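Local coordinates for protein xylulose kinase (Bifidobacterium adolescentis ATCC 15703, PDB 3I8B) that probably phosphorylates D-xylulose at the expense of ATP, giving D-xylulose 5-phosphate and ADP, as a member of the FGGY family of carbohydrate kinases, at residues 105-115 with 122-130; 242-250 with 468-477. One frame throughout, in Å; residues are numbered along the deposited sequence.

Interaction 1 (105-115 with 122-130); sequences LIEKLGAAPAQ and PIARGKQRW
A close, nearly perpendicular helix crossing in the N-terminal half of this FGGY kinase brings Gly110 of helix 99-110 against Gly126 of helix 122-134. The CA atoms of Gly110 and Gly126 lie 3.4 Å apart, and the axes of the two short helical segments cross at 92°. Two CA-H...O contacts run in opposite senses, Gly126 CA to Ile106 O and Gly110 CA to Pro122 O; neither glycine has a side chain to hold the backbones apart. Ile106 is a knob in the hole formed by Ile123, Gly126, Lys127 and Trp130. Flanking it, Trp130 NE1 donates to Leu105 O at 2.9 Å; the acceptor lies in the indole plane, yet the donor stands above the carbonyl plane, on the face opposite the helical bond from Leu109 N. Leu109 CD1 rests over the indole's five-membered ring, 3.5 Å from its centroid, a CH-pi contact. Where the chain leaves the first helix of this helix-loop-helix corner, two arginines of the second collect the backbone carbonyls of Leu109, Gly110, Ala112 and Pro113. Arg129 is extended from CG to NE, carrying NH1 to Leu109 O (2.9 Å) and Ala112 O (2.8 Å), while NH2 reaches Pro113 O (3.1 Å) and also forms a salt bridge with Glu118. Arg125 instead bends at chi3 (69°), turning NE onto Gly110 O at 2.9 Å; Ala114 N covers one face of its guanidinium and Pro122 CA the other. Its NH1 bonds Pro119 O in the connecting loop.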
ATOM      1  N   LEU A 105      -8.382 -17.475  -8.936  1.00 13.31           N
ATOM      2  CA  LEU A 105      -9.286 -17.075  -7.852  1.00 12.91           C
ATOM      3  C   LEU A 105     -10.497 -16.340  -8.400  1.00 10.74           C
ATOM      4  O   LEU A 105     -11.620 -16.538  -7.941  1.00 12.14           O
ATOM      5  CB  LEU A 105      -8.561 -16.172  -6.840  1.00 12.41           C
ATOM      6  CG  LEU A 105      -7.597 -16.878  -5.894  1.00 12.73           C
ATOM      7  CD1 LEU A 105      -6.672 -15.874  -5.212  1.00 15.21           C
ATOM      8  CD2 LEU A 105      -8.391 -17.670  -4.873  1.00 17.92           C
ATOM      9  N   ILE A 106     -10.256 -15.472  -9.370  1.00 10.90           N
ATOM     10  CA  ILE A 106     -11.333 -14.720  -9.995  1.00 15.67           C
ATOM     11  C   ILE A 106     -12.310 -15.662 -10.717  1.00 15.05           C
ATOM     12  O   ILE A 106     -13.525 -15.578 -10.521  1.00 12.70           O
ATOM     13  CB  ILE A 106     -10.786 -13.647 -10.974  1.00 14.85           C
ATOM     14  CG1 ILE A 106     -10.118 -12.507 -10.195  1.00 12.45           C
ATOM     15  CG2 ILE A 106     -11.913 -13.095 -11.852  1.00 11.32           C
ATOM     16  CD1 ILE A 106      -9.153 -11.700 -11.018  1.00 14.80           C
ATOM     17  N   GLU A 107     -11.769 -16.564 -11.532  1.00 15.13           N
ATOM     18  CA  GLU A 107     -12.598 -17.532 -12.257  1.00 16.40           C
ATOM     19  C   GLU A 107     -13.368 -18.425 -11.274  1.00 16.29           C
ATOM     20  O   GLU A 107     -14.543 -18.737 -11.482  1.00 15.70           O
ATOM     21  CB  GLU A 107     -11.740 -18.375 -13.195  1.00 14.13           C
ATOM     22  CG  GLU A 107     -11.208 -17.613 -14.418  1.00 18.95           C
ATOM     23  CD  GLU A 107     -10.469 -18.506 -15.427  1.00 18.75           C
ATOM     24  OE1 GLU A 107     -10.200 -19.692 -15.134  1.00 21.54           O
ATOM     25  OE2 GLU A 107     -10.143 -18.016 -16.522  1.00 22.19           O
ATOM     26  N   LYS A 108     -12.707 -18.812 -10.189  1.00 14.66           N
ATOM     27  CA  LYS A 108     -13.328 -19.703  -9.201  1.00 17.84           C
ATOM     28  C   LYS A 108     -14.537 -19.080  -8.500  1.00 16.07           C
ATOM     29  O   LYS A 108     -15.584 -19.734  -8.353  1.00 15.52           O
ATOM     30  CB  LYS A 108     -12.304 -20.177  -8.172  1.00 15.47           C
ATOM     31  CG  LYS A 108     -12.854 -21.176  -7.165  1.00 20.50           C
ATOM     32  CD  LYS A 108     -13.044 -22.555  -7.794  1.00 19.63           C
ATOM     33  CE  LYS A 108     -13.538 -23.553  -6.740  1.00 21.43           C
ATOM     34  NZ  LYS A 108     -13.736 -24.911  -7.312  1.00 26.64           N
ATOM     35  N   LEU A 109     -14.402 -17.822  -8.071  1.00 16.77           N
ATOM     36  CA  LEU A 109     -15.525 -17.107  -7.449  1.00 16.58           C
ATOM     37  C   LEU A 109     -16.606 -16.687  -8.448  1.00 14.34           C
ATOM     38  O   LEU A 109     -17.774 -16.553  -8.080  1.00 12.93           O
ATOM     39  CB  LEU A 109     -15.066 -15.866  -6.666  1.00 16.60           C
ATOM     40  CG  LEU A 109     -15.145 -15.800  -5.133  1.00 19.89           C
ATOM     41  CD1 LEU A 109     -15.254 -14.330  -4.651  1.00 11.62           C
ATOM     42  CD2 LEU A 109     -16.301 -16.610  -4.576  1.00 22.68           C
ATOM     43  N   GLY A 110     -16.218 -16.451  -9.696  1.00 15.35           N
ATOM     44  CA  GLY A 110     -17.174 -16.020 -10.701  1.00 14.14           C
ATOM     45  C   GLY A 110     -17.961 -17.176 -11.290  1.00 17.66           C
ATOM     46  O   GLY A 110     -18.992 -16.964 -11.926  1.00 16.80           O
ATOM     47  N   ALA A 111     -17.480 -18.397 -11.068  1.00 14.92           N
ATOM     48  CA  ALA A 111     -18.056 -19.594 -11.693  1.00 18.76           C
ATOM     49  C   ALA A 111     -19.571 -19.761 -11.476  1.00 21.44           C
ATOM     50  O   ALA A 111     -20.316 -19.957 -12.434  1.00 20.36           O
ATOM     51  CB  ALA A 111     -17.314 -20.839 -11.245  1.00 12.99           C
ATOM     52  N   ALA A 112     -20.023 -19.698 -10.228  1.00 18.29           N
ATOM     53  CA  ALA A 112     -21.456 -19.806  -9.941  1.00 19.88           C
ATOM     54  C   ALA A 112     -22.268 -18.831 -10.803  1.00 22.58           C
ATOM     55  O   ALA A 112     -21.851 -17.692 -11.026  1.00 18.15           O
ATOM     56  CB  ALA A 112     -21.733 -19.584  -8.444  1.00 23.55           C
ATOM     57  N   PRO A 113     -23.441 -19.279 -11.289  1.00 25.29           N
ATOM     58  CA  PRO A 113     -24.229 -18.511 -12.263  1.00 24.08           C
ATOM     59  C   PRO A 113     -24.626 -17.137 -11.738  1.00 24.03           C
ATOM     60  O   PRO A 113     -24.779 -16.957 -10.531  1.00 22.00           O
ATOM     61  CB  PRO A 113     -25.489 -19.368 -12.462  1.00 30.15           C
ATOM     62  CG  PRO A 113     -25.149 -20.729 -11.900  1.00 27.95           C
ATOM     63  CD  PRO A 113     -24.151 -20.483 -10.820  1.00 29.33           C
ATOM     64  N   ALA A 114     -24.790 -16.183 -12.648  1.00 23.44           N
ATOM     65  CA  ALA A 114     -25.218 -14.835 -12.297  1.00 26.41           C
ATOM     66  C   ALA A 114     -26.495 -14.828 -11.462  1.00 35.38           C
ATOM     67  O   ALA A 114     -27.440 -15.580 -11.722  1.00 34.86           O
ATOM     68  CB  ALA A 114     -25.408 -13.999 -13.551  1.00 26.18           C
ATOM     69  N   GLN A 115     -26.505 -13.976 -10.446  1.00 32.71           N
ATOM     70  CA  GLN A 115     -27.704 -13.709  -9.679  1.00 38.86           C
ATOM     71  C   GLN A 115     -28.200 -12.337 -10.062  1.00 41.58           C
ATOM     72  O   GLN A 115     -27.450 -11.516 -10.591  1.00 35.88           O
ATOM     73  CB  GLN A 115     -27.408 -13.723  -8.183  1.00 35.42           C
ATOM     74  CG  GLN A 115     -26.880 -15.044  -7.687  1.00 42.48           C
ATOM     75  CD  GLN A 115     -27.976 -16.074  -7.539  1.00 44.91           C
ATOM     76  OE1 GLN A 115     -28.821 -15.969  -6.649  1.00 58.46           O
ATOM     77  NE2 GLN A 115     -27.965 -17.082  -8.404  1.00 43.58           N
ATOM     78  N   PRO A 122     -18.373 -14.376 -16.569  1.00 21.97           N
ATOM     79  CA  PRO A 122     -17.893 -15.008 -15.332  1.00 14.39           C
ATOM     80  C   PRO A 122     -16.708 -14.247 -14.717  1.00 15.49           C
ATOM     81  O   PRO A 122     -16.578 -14.193 -13.493  1.00 18.11           O
ATOM     82  CB  PRO A 122     -17.441 -16.403 -15.786  1.00 20.95           C
ATOM     83  CG  PRO A 122     -17.932 -16.566 -17.201  1.00 19.29           C
ATOM     84  CD  PRO A 122     -18.136 -15.211 -17.763  1.00 20.52           C
ATOM     85  N   ILE A 123     -15.863 -13.660 -15.556  1.00 17.06           N
ATOM     86  CA  ILE A 123     -14.709 -12.905 -15.066  1.00 19.34           C
ATOM     87  C   ILE A 123     -15.141 -11.597 -14.381  1.00 18.35           C
ATOM     88  O   ILE A 123     -14.730 -11.311 -13.254  1.00 15.88           O
ATOM     89  CB  ILE A 123     -13.681 -12.618 -16.184  1.00 14.69           C
ATOM     90  CG1 ILE A 123     -13.324 -13.907 -16.941  1.00 22.05           C
ATOM     91  CG2 ILE A 123     -12.425 -11.961 -15.612  1.00 20.66           C
ATOM     92  CD1 ILE A 123     -12.508 -14.906 -16.140  1.00 16.98           C
ATOM     93  N   ALA A 124     -15.971 -10.812 -15.061  1.00 18.26           N
ATOM     94  CA  ALA A 124     -16.491  -9.579 -14.483  1.00 19.36           C
ATOM     95  C   ALA A 124     -17.220  -9.905 -13.192  1.00 20.38           C
ATOM     96  O   ALA A 124     -17.179  -9.142 -12.224  1.00 16.73           O
ATOM     97  CB  ALA A 124     -17.438  -8.885 -15.459  1.00 21.93           C
ATOM     98  N   ARG A 125     -17.904 -11.046 -13.192  1.00 18.50           N
ATOM     99  CA  ARG A 125     -18.710 -11.460 -12.056  1.00 18.77           C
ATOM    100  C   ARG A 125     -17.826 -11.882 -10.879  1.00 16.75           C
ATOM    101  O   ARG A 125     -18.121 -11.572  -9.726  1.00 17.13           O
ATOM    102  CB  ARG A 125     -19.671 -12.582 -12.465  1.00 18.10           C
ATOM    103  CG  ARG A 125     -20.577 -13.063 -11.351  1.00 16.70           C
ATOM    104  CD  ARG A 125     -21.711 -13.921 -11.877  1.00 20.88           C
ATOM    105  NE  ARG A 125     -21.267 -15.213 -12.397  1.00 18.71           N
ATOM    106  CZ  ARG A 125     -21.418 -15.599 -13.662  1.00 20.34           C
ATOM    107  NH1 ARG A 125     -21.990 -14.779 -14.530  1.00 23.17           N
ATOM    108  NH2 ARG A 125     -20.996 -16.798 -14.060  1.00 16.04           N
ATOM    109  N   GLY A 126     -16.736 -12.578 -11.180  1.00 17.74           N
ATOM    110  CA  GLY A 126     -15.806 -12.998 -10.155  1.00 15.27           C
ATOM    111  C   GLY A 126     -15.132 -11.787  -9.539  1.00 15.65           C
ATOM    112  O   GLY A 126     -15.000 -11.706  -8.327  1.00 13.19           O
ATOM    113  N   LYS A 127     -14.713 -10.843 -10.378  1.00 14.65           N
ATOM    114  CA  LYS A 127     -14.105  -9.620  -9.874  1.00 17.93           C
ATOM    115  C   LYS A 127     -15.056  -8.917  -8.916  1.00 15.56           C
ATOM    116  O   LYS A 127     -14.659  -8.528  -7.830  1.00 15.45           O
ATOM    117  CB  LYS A 127     -13.691  -8.679 -11.010  1.00 16.09           C
ATOM    118  CG  LYS A 127     -12.504  -9.170 -11.820  1.00 18.51           C
ATOM    119  CD  LYS A 127     -12.119  -8.157 -12.902  1.00 21.37           C
ATOM    120  CE  LYS A 127     -10.892  -8.625 -13.675  1.00 24.71           C
ATOM    121  NZ  LYS A 127     -10.896  -8.111 -15.076  1.00 34.14           N
ATOM    122  N   GLN A 128     -16.316  -8.781  -9.310  1.00 14.85           N
ATOM    123  CA  GLN A 128     -17.305  -8.095  -8.490  1.00 14.69           C
ATOM    124  C   GLN A 128     -17.547  -8.796  -7.157  1.00 17.20           C
ATOM    125  O   GLN A 128     -17.740  -8.143  -6.124  1.00 15.34           O
ATOM    126  CB  GLN A 128     -18.621  -7.964  -9.261  1.00 18.94           C
ATOM    127  CG  GLN A 128     -19.824  -7.651  -8.396  1.00 20.55           C
ATOM    128  CD  GLN A 128     -21.059  -7.360  -9.222  1.00 23.62           C
ATOM    129  OE1 GLN A 128     -20.991  -6.637 -10.223  1.00 27.02           O
ATOM    130  NE2 GLN A 128     -22.192  -7.925  -8.819  1.00 24.29           N
ATOM    131  N   ARG A 129     -17.552 -10.126  -7.179  1.00 14.87           N
ATOM    132  CA  ARG A 129     -17.769 -10.904  -5.959  1.00 14.05           C
ATOM    133  C   ARG A 129     -16.594 -10.779  -4.978  1.00 12.98           C
ATOM    134  O   ARG A 129     -16.789 -10.799  -3.752  1.00 16.60           O
ATOM    135  CB  ARG A 129     -18.041 -12.372  -6.299  1.00 16.64           C
ATOM    136  CG  ARG A 129     -19.476 -12.638  -6.780  1.00 16.60           C
ATOM    137  CD  ARG A 129     -19.601 -14.029  -7.441  1.00 18.41           C
ATOM    138  NE  ARG A 129     -20.981 -14.313  -7.835  1.00 17.24           N
ATOM    139  CZ  ARG A 129     -21.357 -15.343  -8.586  1.00 20.71           C
ATOM    140  NH1 ARG A 129     -20.455 -16.210  -9.033  1.00 13.90           N
ATOM    141  NH2 ARG A 129     -22.641 -15.510  -8.886  1.00 21.14           N
ATOM    142  N   TRP A 130     -15.382 -10.658  -5.512  1.00 10.33           N
ATOM    143  CA  TRP A 130     -14.203 -10.426  -4.675  1.00 11.38           C
ATOM    144  C   TRP A 130     -14.262  -9.053  -4.018  1.00 12.14           C
ATOM    145  O   TRP A 130     -14.035  -8.912  -2.809  1.00 12.68           O
ATOM    146  CB  TRP A 130     -12.899 -10.582  -5.478  1.00  9.46           C
ATOM    147  CG  TRP A 130     -12.466 -12.003  -5.596  1.00 11.01           C
ATOM    148  CD1 TRP A 130     -12.563 -12.815  -6.707  1.00 12.51           C
ATOM    149  CD2 TRP A 130     -11.884 -12.806  -4.561  1.00  8.30           C
ATOM    150  NE1 TRP A 130     -12.070 -14.068  -6.414  1.00 12.47           N
ATOM    151  CE2 TRP A 130     -11.654 -14.089  -5.105  1.00 11.43           C
ATOM    152  CE3 TRP A 130     -11.527 -12.561  -3.230  1.00  9.58           C
ATOM    153  CZ2 TRP A 130     -11.086 -15.123  -4.361  1.00 10.49           C
ATOM    154  CZ3 TRP A 130     -10.968 -13.595  -2.486  1.00 10.89           C
ATOM    155  CH2 TRP A 130     -10.755 -14.859  -3.055  1.00 12.51           C
TER

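Interaction 2 (242-250 with 468-477); sequences VLGPRDAAP and QAAWVLSGET
With chi1 at 61°, Arg246 sets its CG between the backbone N and the carbonyl carbon, while Trp471 swings its indole out with CG opposite the backbone N (chi1 -171°); together these torsions lay the arginine's aliphatic chain across the ring. Arg246 CB sits over the five-membered ring of Trp471, 3.9 Å from its centroid, in a CH-pi contact, and CD follows at 3.5 Å from Trp471 NE1. The guanidinium plane is only 18° from that of the indole, but the charged group has travelled past the ring, and one of its faces lies against Thr477 CA. Glu476 O is 3.5 Å from Arg246 NE; the same carbonyl lies at the indole's edge, where Trp471 NE1 makes weak bonds to Glu476 O and Thr477 O that may help set the ring's rotation. The arginine belongs to a type I beta turn, Gly244 to Asp247, whose Asp247 OD2 accepts from Gly244 N. This turn follows strand 241-243 and meets the C-terminal end of helix 460-474, so a segment of the N-terminal family region touches one of the C-terminal region. Past that helix end Gly475 takes positive phi, and Ser474 OG accepts from Glu476 N in an ST turn. Deeper in, Val472 directs CG2 at the turn, 3.8 Å from Arg246 C, and CG1 at the residue after it, 3.6 Å from Ala248 CB. A water bridges the two segments, donating to Pro245 O at 2.8 Å and accepting from Gln468 NE2 at 2.7 Å. Gln468 OE1 bonds Gly271 N, tying the same amide to strand 267-273.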
ATOM      1  N   VAL A 242      -6.742  -8.859  14.883  1.00 10.01           N
ATOM      2  CA  VAL A 242      -6.816  -7.551  14.265  1.00 12.25           C
ATOM      3  C   VAL A 242      -7.131  -6.498  15.331  1.00 10.67           C
ATOM      4  O   VAL A 242      -8.213  -6.487  15.917  1.00  9.60           O
ATOM      5  CB  VAL A 242      -7.848  -7.536  13.125  1.00 11.27           C
ATOM      6  CG1 VAL A 242      -7.916  -6.138  12.484  1.00 13.38           C
ATOM      7  CG2 VAL A 242      -7.474  -8.588  12.083  1.00 11.50           C
ATOM      8  N   LEU A 243      -6.166  -5.628  15.604  1.00  9.25           N
ATOM      9  CA  LEU A 243      -6.358  -4.634  16.661  1.00 10.29           C
ATOM     10  C   LEU A 243      -7.016  -3.382  16.116  1.00  8.88           C
ATOM     11  O   LEU A 243      -6.878  -3.060  14.939  1.00 10.89           O
ATOM     12  CB  LEU A 243      -5.022  -4.263  17.319  1.00  8.51           C
ATOM     13  CG  LEU A 243      -4.245  -5.401  17.970  1.00 10.30           C
ATOM     14  CD1 LEU A 243      -2.929  -4.865  18.535  1.00  8.59           C
ATOM     15  CD2 LEU A 243      -5.079  -6.070  19.056  1.00 11.75           C
ATOM     16  N   GLY A 244      -7.730  -2.668  16.981  1.00 14.90           N
ATOM     17  CA  GLY A 244      -8.222  -1.350  16.628  1.00 11.38           C
ATOM     18  C   GLY A 244      -7.059  -0.387  16.461  1.00 11.49           C
ATOM     19  O   GLY A 244      -5.960  -0.628  16.973  1.00  9.81           O
ATOM     20  N   PRO A 245      -7.312   0.729  15.765  1.00 10.66           N
ATOM     21  CA  PRO A 245      -6.336   1.763  15.407  1.00 11.84           C
ATOM     22  C   PRO A 245      -5.542   2.326  16.603  1.00 12.37           C
ATOM     23  O   PRO A 245      -4.375   2.704  16.438  1.00 12.67           O
ATOM     24  CB  PRO A 245      -7.212   2.856  14.780  1.00 11.79           C
ATOM     25  CG  PRO A 245      -8.588   2.622  15.378  1.00 14.52           C
ATOM     26  CD  PRO A 245      -8.678   1.120  15.370  1.00 12.47           C
ATOM     27  N   ARG A 246      -6.141   2.367  17.786  1.00 13.94           N
ATOM     28  CA  ARG A 246      -5.421   2.909  18.931  1.00 14.74           C
ATOM     29  C   ARG A 246      -5.385   1.982  20.135  1.00 13.48           C
ATOM     30  O   ARG A 246      -5.250   2.436  21.266  1.00 11.62           O
ATOM     31  CB  ARG A 246      -5.966   4.288  19.317  1.00 16.67           C
ATOM     32  CG  ARG A 246      -7.416   4.297  19.720  1.00 20.10           C
ATOM     33  CD  ARG A 246      -7.878   5.728  19.933  1.00 23.68           C
ATOM     34  NE  ARG A 246      -8.585   5.857  21.200  1.00 33.58           N
ATOM     35  CZ  ARG A 246      -9.908   5.859  21.315  1.00 33.86           C
ATOM     36  NH1 ARG A 246     -10.665   5.757  20.228  1.00 38.83           N
ATOM     37  NH2 ARG A 246     -10.471   5.973  22.511  1.00 33.23           N
ATOM     38  N   ASP A 247      -5.471   0.681  19.880  1.00 11.98           N
ATOM     39  CA  ASP A 247      -5.354  -0.335  20.927  1.00 14.15           C
ATOM     40  C   ASP A 247      -3.905  -0.725  21.113  1.00 11.10           C
ATOM     41  O   ASP A 247      -3.207  -0.944  20.139  1.00 12.99           O
ATOM     42  CB  ASP A 247      -6.108  -1.604  20.506  1.00 12.61           C
ATOM     43  CG  ASP A 247      -7.616  -1.412  20.474  1.00 15.58           C
ATOM     44  OD1 ASP A 247      -8.123  -0.505  21.172  1.00 20.53           O
ATOM     45  OD2 ASP A 247      -8.295  -2.179  19.759  1.00 17.57           O
ATOM     46  N   ALA A 248      -3.443  -0.847  22.351  1.00  9.09           N
ATOM     47  CA  ALA A 248      -2.133  -1.450  22.579  1.00  9.57           C
ATOM     48  C   ALA A 248      -2.225  -2.963  22.362  1.00 10.48           C
ATOM     49  O   ALA A 248      -3.237  -3.572  22.701  1.00  9.99           O
ATOM     50  CB  ALA A 248      -1.664  -1.165  23.982  1.00 12.62           C
ATOM     51  N   ALA A 249      -1.170  -3.583  21.837  1.00  7.39           N
ATOM     52  CA  ALA A 249      -1.174  -5.041  21.751  1.00 10.31           C
ATOM     53  C   ALA A 249      -1.166  -5.667  23.145  1.00 10.31           C
ATOM     54  O   ALA A 249      -0.733  -5.046  24.113  1.00  9.89           O
ATOM     55  CB  ALA A 249       0.012  -5.555  20.935  1.00 11.62           C
ATOM     56  N   PRO A 250      -1.623  -6.919  23.244  1.00 12.49           N
ATOM     57  CA  PRO A 250      -1.596  -7.627  24.527  1.00 14.79           C
ATOM     58  C   PRO A 250      -0.177  -7.910  25.024  1.00 14.44           C
ATOM     59  O   PRO A 250       0.014  -8.203  26.202  1.00 15.44           O
ATOM     60  CB  PRO A 250      -2.310  -8.951  24.218  1.00 16.62           C
ATOM     61  CG  PRO A 250      -3.120  -8.685  23.004  1.00 14.38           C
ATOM     62  CD  PRO A 250      -2.311  -7.690  22.199  1.00 14.04           C
ATOM     63  N   GLN A 468       1.509   6.587  15.512  1.00  8.59           N
ATOM     64  CA  GLN A 468       0.541   5.616  16.003  1.00  9.95           C
ATOM     65  C   GLN A 468       0.946   5.101  17.373  1.00  9.29           C
ATOM     66  O   GLN A 468       0.096   4.891  18.239  1.00 11.37           O
ATOM     67  CB  GLN A 468       0.382   4.450  15.024  1.00  9.83           C
ATOM     68  CG  GLN A 468      -0.622   3.383  15.491  1.00  7.81           C
ATOM     69  CD  GLN A 468      -0.394   2.047  14.782  1.00  9.92           C
ATOM     70  OE1 GLN A 468       0.611   1.377  15.016  1.00  8.21           O
ATOM     71  NE2 GLN A 468      -1.330   1.664  13.909  1.00  8.44           N
ATOM     72  N   ALA A 469       2.240   4.884  17.568  1.00 10.39           N
ATOM     73  CA  ALA A 469       2.731   4.462  18.884  1.00 10.57           C
ATOM     74  C   ALA A 469       2.480   5.563  19.925  1.00 10.60           C
ATOM     75  O   ALA A 469       2.062   5.282  21.052  1.00 10.16           O
ATOM     76  CB  ALA A 469       4.209   4.109  18.820  1.00  6.54           C
ATOM     77  N   ALA A 470       2.733   6.815  19.545  1.00 12.06           N
ATOM     78  CA  ALA A 470       2.437   7.941  20.440  1.00 10.18           C
ATOM     79  C   ALA A 470       0.927   8.073  20.717  1.00 10.49           C
ATOM     80  O   ALA A 470       0.497   8.371  21.839  1.00 10.62           O
ATOM     81  CB  ALA A 470       3.008   9.230  19.885  1.00  9.97           C
ATOM     82  N   TRP A 471       0.119   7.827  19.702  1.00 10.76           N
ATOM     83  CA  TRP A 471      -1.336   7.822  19.852  1.00 10.34           C
ATOM     84  C   TRP A 471      -1.793   6.791  20.894  1.00 12.50           C
ATOM     85  O   TRP A 471      -2.542   7.121  21.824  1.00 12.34           O
ATOM     86  CB  TRP A 471      -1.976   7.535  18.489  1.00 10.82           C
ATOM     87  CG  TRP A 471      -3.485   7.690  18.409  1.00 12.69           C
ATOM     88  CD1 TRP A 471      -4.330   8.202  19.361  1.00 14.73           C
ATOM     89  CD2 TRP A 471      -4.305   7.374  17.275  1.00 13.58           C
ATOM     90  NE1 TRP A 471      -5.632   8.201  18.891  1.00 14.96           N
ATOM     91  CE2 TRP A 471      -5.635   7.700  17.611  1.00 18.20           C
ATOM     92  CE3 TRP A 471      -4.037   6.843  16.010  1.00 17.13           C
ATOM     93  CZ2 TRP A 471      -6.699   7.505  16.718  1.00 19.59           C
ATOM     94  CZ3 TRP A 471      -5.088   6.642  15.130  1.00 15.02           C
ATOM     95  CH2 TRP A 471      -6.405   6.976  15.488  1.00 15.96           C
ATOM     96  N   VAL A 472      -1.340   5.550  20.741  1.00 10.58           N
ATOM     97  CA  VAL A 472      -1.680   4.477  21.678  1.00 10.07           C
ATOM     98  C   VAL A 472      -1.169   4.812  23.090  1.00 11.05           C
ATOM     99  O   VAL A 472      -1.900   4.703  24.078  1.00 13.30           O
ATOM    100  CB  VAL A 472      -1.094   3.106  21.224  1.00  9.85           C
ATOM    101  CG1 VAL A 472      -1.357   2.046  22.277  1.00 10.97           C
ATOM    102  CG2 VAL A 472      -1.692   2.690  19.871  1.00 12.13           C
ATOM    103  N   LEU A 473       0.086   5.229  23.175  1.00 11.18           N
ATOM    104  CA  LEU A 473       0.682   5.584  24.454  1.00 12.87           C
ATOM    105  C   LEU A 473      -0.097   6.682  25.183  1.00 12.70           C
ATOM    106  O   LEU A 473      -0.201   6.655  26.406  1.00 11.38           O
ATOM    107  CB  LEU A 473       2.140   6.004  24.253  1.00 10.45           C
ATOM    108  CG  LEU A 473       2.962   6.474  25.457  1.00 14.55           C
ATOM    109  CD1 LEU A 473       3.012   5.425  26.588  1.00 12.55           C
ATOM    110  CD2 LEU A 473       4.362   6.842  25.004  1.00 11.87           C
ATOM    111  N   SER A 474      -0.638   7.645  24.439  1.00 10.55           N
ATOM    112  CA  SER A 474      -1.298   8.808  25.051  1.00 12.84           C
ATOM    113  C   SER A 474      -2.690   8.484  25.589  1.00 16.81           C
ATOM    114  O   SER A 474      -3.175   9.129  26.539  1.00 12.27           O
ATOM    115  CB  SER A 474      -1.443   9.933  24.034  1.00 15.18           C
ATOM    116  OG  SER A 474      -2.567   9.690  23.206  1.00 16.26           O
ATOM    117  N   GLY A 475      -3.339   7.509  24.950  1.00 12.13           N
ATOM    118  CA  GLY A 475      -4.668   7.069  25.341  1.00 13.76           C
ATOM    119  C   GLY A 475      -5.754   8.056  24.965  1.00 12.90           C
ATOM    120  O   GLY A 475      -6.915   7.887  25.315  1.00 15.34           O
ATOM    121  N   GLU A 476      -5.379   9.097  24.243  1.00 15.95           N
ATOM    122  CA  GLU A 476      -6.351  10.075  23.789  1.00 17.01           C
ATOM    123  C   GLU A 476      -7.096   9.620  22.529  1.00 21.61           C
ATOM    124  O   GLU A 476      -6.636   8.742  21.788  1.00 16.13           O
ATOM    125  CB  GLU A 476      -5.669  11.432  23.597  1.00 19.32           C
ATOM    126  CG  GLU A 476      -5.322  12.071  24.933  1.00 22.35           C
ATOM    127  CD  GLU A 476      -4.223  13.126  24.848  1.00 33.95           C
ATOM    128  OE1 GLU A 476      -3.644  13.331  23.756  1.00 32.16           O
ATOM    129  OE2 GLU A 476      -3.939  13.748  25.897  1.00 35.85           O
ATOM    130  N   THR A 477      -8.257  10.222  22.300  1.00 20.18           N
ATOM    131  CA  THR A 477      -9.130   9.811  21.210  1.00 22.20           C
ATOM    132  C   THR A 477      -8.566  10.186  19.834  1.00 22.92           C
ATOM    133  O   THR A 477      -8.683   9.421  18.882  1.00 19.93           O
ATOM    134  CB  THR A 477     -10.553  10.370  21.406  1.00 19.57           C
ATOM    135  OG1 THR A 477     -11.107   9.828  22.615  1.00 25.30           O
ATOM    136  CG2 THR A 477     -11.450   9.988  20.240  1.00 21.52           C
TER
HETATM  137  O   HOH W   1      -3.689   2.852  13.690  1.00 12.47           O

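Along the chain the two contacts come in series, interaction 1 closing before interaction 2 opens, with centres about 38 Å apart and nearest atoms about 16 Å apart. Interaction 1 is local: six residues separate its two segments, both in the N-terminal family region, and helices 143-153 and 214-225 pack on it. Interaction 2 spans 217 intervening residues and joins N- and C-terminal regions, its helix 460-474 lying on strands 65-72 and 267-273 of the five-stranded sheet. The pair illustrates how one kinase combines short-range closure of a helical corner with a long-range contact, in which a helix of the C-terminal family region lies against the N-terminal sheet.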